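Local coordinates for uncharacterized protein (Legionella pneumophila subsp. pneumophila str. Philadelphia 1, PDB 4RXV) that is of unknown function, but its N-terminal part matches the RavJ peptidase family of clan CA, so it may act as a cysteine protease, at residues 2-6 / 7-11. Numbering follows the deposited sequence.
Sequences MAIAP and QQIQE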
ATOM      1  N   MET A   2       4.645 -22.040  15.069  0.58 14.96           N
ATOM      2  CA  MET A   2       5.185 -20.966  14.234  0.58 13.45           C
ATOM      3  C   MET A   2       4.241 -19.763  14.156  0.58 13.54           C
ATOM      4  O   MET A   2       3.019 -19.902  14.264  0.58 15.88           O
ATOM      5  CB  MET A   2       5.443 -21.491  12.810  0.58 12.63           C
ATOM      6  CG  MET A   2       6.519 -22.560  12.715  0.58 13.05           C
ATOM      7  SD  MET A   2       6.830 -23.063  11.006  0.58 16.16           S
ATOM      8  CE  MET A   2       5.293 -23.866  10.599  0.58 20.16           C
ATOM      9  N   ALA A   3       4.813 -18.580  13.963  1.00 11.24           N
ATOM     10  CA  ALA A   3       4.035 -17.387  13.649  1.00 11.14           C
ATOM     11  C   ALA A   3       3.671 -17.362  12.176  1.00 10.61           C
ATOM     12  O   ALA A   3       4.076 -18.231  11.407  1.00 11.25           O
ATOM     13  CB  ALA A   3       4.841 -16.169  14.000  1.00 12.52           C
ATOM     14  N   ILE A   4       2.903 -16.352  11.769  1.00 10.83           N
ATOM     15  CA  ILE A   4       2.583 -16.193  10.359  1.00 11.28           C
ATOM     16  C   ILE A   4       3.853 -15.888   9.561  1.00 10.50           C
ATOM     17  O   ILE A   4       4.709 -15.125   9.990  1.00 11.11           O
ATOM     18  CB  ILE A   4       1.502 -15.095  10.151  1.00 12.42           C
ATOM     19  CG1 ILE A   4       1.014 -15.106   8.702  1.00 14.08           C
ATOM     20  CG2 ILE A   4       2.007 -13.713  10.581  1.00 13.57           C
ATOM     21  CD1 ILE A   4      -0.193 -14.231   8.425  1.00 15.80           C
ATOM     22  N   ALA A   5       3.989 -16.563   8.425  1.00 10.95           N
ATOM     23  CA  ALA A   5       5.162 -16.453   7.565  1.00 10.80           C
ATOM     24  C   ALA A   5       4.993 -15.382   6.494  1.00 10.35           C
ATOM     25  O   ALA A   5       3.864 -15.121   6.066  1.00 10.59           O
ATOM     26  CB  ALA A   5       5.402 -17.789   6.881  1.00 11.59           C
ATOM     27  N   PRO A   6       6.113 -14.829   5.999  1.00 10.62           N
ATOM     28  CA  PRO A   6       6.030 -13.892   4.879  1.00 10.84           C
ATOM     29  C   PRO A   6       5.177 -14.423   3.718  1.00 10.78           C
ATOM     30  O   PRO A   6       4.396 -13.661   3.136  1.00 10.78           O
ATOM     31  CB  PRO A   6       7.496 -13.674   4.511  1.00 11.09           C
ATOM     32  CG  PRO A   6       8.228 -13.824   5.816  1.00 11.31           C
ATOM     33  CD  PRO A   6       7.488 -14.942   6.510  1.00 10.82           C
ATOM     34  N   GLN A   7       5.265 -15.701   3.389  1.00 11.34           N
ATOM     35  CA  GLN A   7       4.489 -16.231   2.262  1.00 12.65           C
ATOM     36  C   GLN A   7       2.986 -16.030   2.451  1.00 11.36           C
ATOM     37  O   GLN A   7       2.284 -15.690   1.496  1.00 11.68           O
ATOM     38  CB  GLN A   7       4.777 -17.725   2.057  1.00 16.66           C
ATOM     39  CG  GLN A   7       3.929 -18.357   0.951  1.00 21.82           C
ATOM     40  CD  GLN A   7       4.118 -19.853   0.851  1.00 30.88           C
ATOM     41  OE1 GLN A   7       3.680 -20.602   1.724  1.00 31.85           O
ATOM     42  NE2 GLN A   7       4.764 -20.297  -0.219  1.00 36.04           N
ATOM     43  N   GLN A   8       2.477 -16.294   3.659  1.00 10.86           N
ATOM     44  CA  GLN A   8       1.041 -16.137   3.916  1.00 10.46           C
ATOM     45  C   GLN A   8       0.628 -14.668   3.930  1.00  9.42           C
ATOM     46  O   GLN A   8      -0.479 -14.353   3.543  1.00  9.68           O
ATOM     47  CB  GLN A   8       0.605 -16.826   5.212  1.00 13.97           C
ATOM     48  CG  GLN A   8       0.269 -18.319   5.054  1.00 18.72           C
ATOM     49  CD  GLN A   8       1.422 -19.118   4.521  1.00 21.00           C
ATOM     50  OE1 GLN A   8       2.456 -19.261   5.185  1.00 19.80           O
ATOM     51  NE2 GLN A   8       1.262 -19.654   3.319  1.00 23.95           N
ATOM     52  N   ILE A   9       1.513 -13.783   4.388  1.00  8.79           N
ATOM     53  CA  ILE A   9       1.231 -12.350   4.358  1.00  8.56           C
ATOM     54  C   ILE A   9       1.149 -11.907   2.895  1.00  8.20           C
ATOM     55  O   ILE A   9       0.214 -11.183   2.481  1.00  7.91           O
ATOM     56  CB  ILE A   9       2.286 -11.550   5.129  1.00  8.48           C
ATOM     57  CG1 ILE A   9       2.308 -11.986   6.596  1.00 10.04           C
ATOM     58  CG2 ILE A   9       2.005 -10.050   5.002  1.00  8.77           C
ATOM     59  CD1 ILE A   9       3.408 -11.348   7.406  1.00 13.62           C
ATOM     60  N   GLN A  10       2.103 -12.348   2.089  1.00  8.44           N
ATOM     61  CA  GLN A  10       2.096 -12.005   0.677  1.00  8.03           C
ATOM     62  C   GLN A  10       0.847 -12.533  -0.013  1.00  8.49           C
ATOM     63  O   GLN A  10       0.237 -11.844  -0.830  1.00  8.79           O
ATOM     64  CB  GLN A  10       3.360 -12.537   0.009  1.00  8.79           C
ATOM     65  CG  GLN A  10       3.486 -12.209  -1.457  1.00  8.69           C
ATOM     66  CD  GLN A  10       4.810 -12.667  -1.991  1.00  9.65           C
ATOM     67  OE1 GLN A  10       5.792 -11.918  -2.025  1.00 11.13           O
ATOM     68  NE2 GLN A  10       4.878 -13.919  -2.326  1.00 10.58           N
ATOM     69  N   GLU A  11       0.445 -13.754   0.318  1.00  8.79           N
ATOM     70  CA  GLU A  11      -0.767 -14.320  -0.261  1.00  9.34           C
ATOM     71  C   GLU A  11      -1.992 -13.480   0.095  1.00  9.14           C
ATOM     72  O   GLU A  11      -2.827 -13.222  -0.761  1.00  9.23           O
ATOM     73  CB  GLU A  11      -0.953 -15.769   0.168  1.00 11.47           C
ATOM     74  CG  GLU A  11      -0.007 -16.727  -0.541  1.00 18.60           C
ATOM     75  CD  GLU A  11      -0.129 -16.671  -2.077  1.00 22.82           C
ATOM     76  OE1 GLU A  11      -1.283 -16.552  -2.578  1.00 23.54           O
ATOM     77  OE2 GLU A  11       0.926 -16.724  -2.786  1.00 22.91           O
TER
HETATM   78  O   HOH W   1       2.171 -18.709   7.740  1.00 16.03           O
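Ala-5 is the N-cap of helix 6-14, and its carbonyl O accepts the amide N of Ile-9 at 3.2 Å, with an N-H...O angle of 161°, and a weak, bent bond from Gln-8 N (3.0 Å). One residue on, Pro-6 takes the first helical position, where the N-H that proline lacks is not needed, since first-turn amides have no carbonyl four residues back within the helix to bond; its O accepts Gln-10 N at 2.8 Å with an N-H...O angle of 168°. On the apolar side, the side chain of Ile-4 reaches along the first turn. With CG1 anti to the backbone N (chi1 -171°) and the chain extended beyond it, CD1 comes within 3.8 Å of Ile-9 CG1, the two side chains crossing at about a right angle, while Ile-4 CG1 rests 3.9 Å from Gln-8 CB. On the polar side a water bridges the two segments: Ala-5 N donates to it (2.9 Å), and it donates in turn to Gln-8 OE1 at 2.6 Å. The bend at chi2 of Gln-8 brings OE1 back toward this water and beside Ala-5 CB. Gln-8 NE2 donates to Gln-7 OE1 at 3.0 Å, tilted from that carbonyl plane, so both ends of the Gln-8 amide are engaged. This N-terminal turn of helix 6-14 lies at the protein surface against helix 117-122, with Ile-4 touching Gln-118 and the buried Ile-9 packing on Ile-119 and on Ala-186 of a loop.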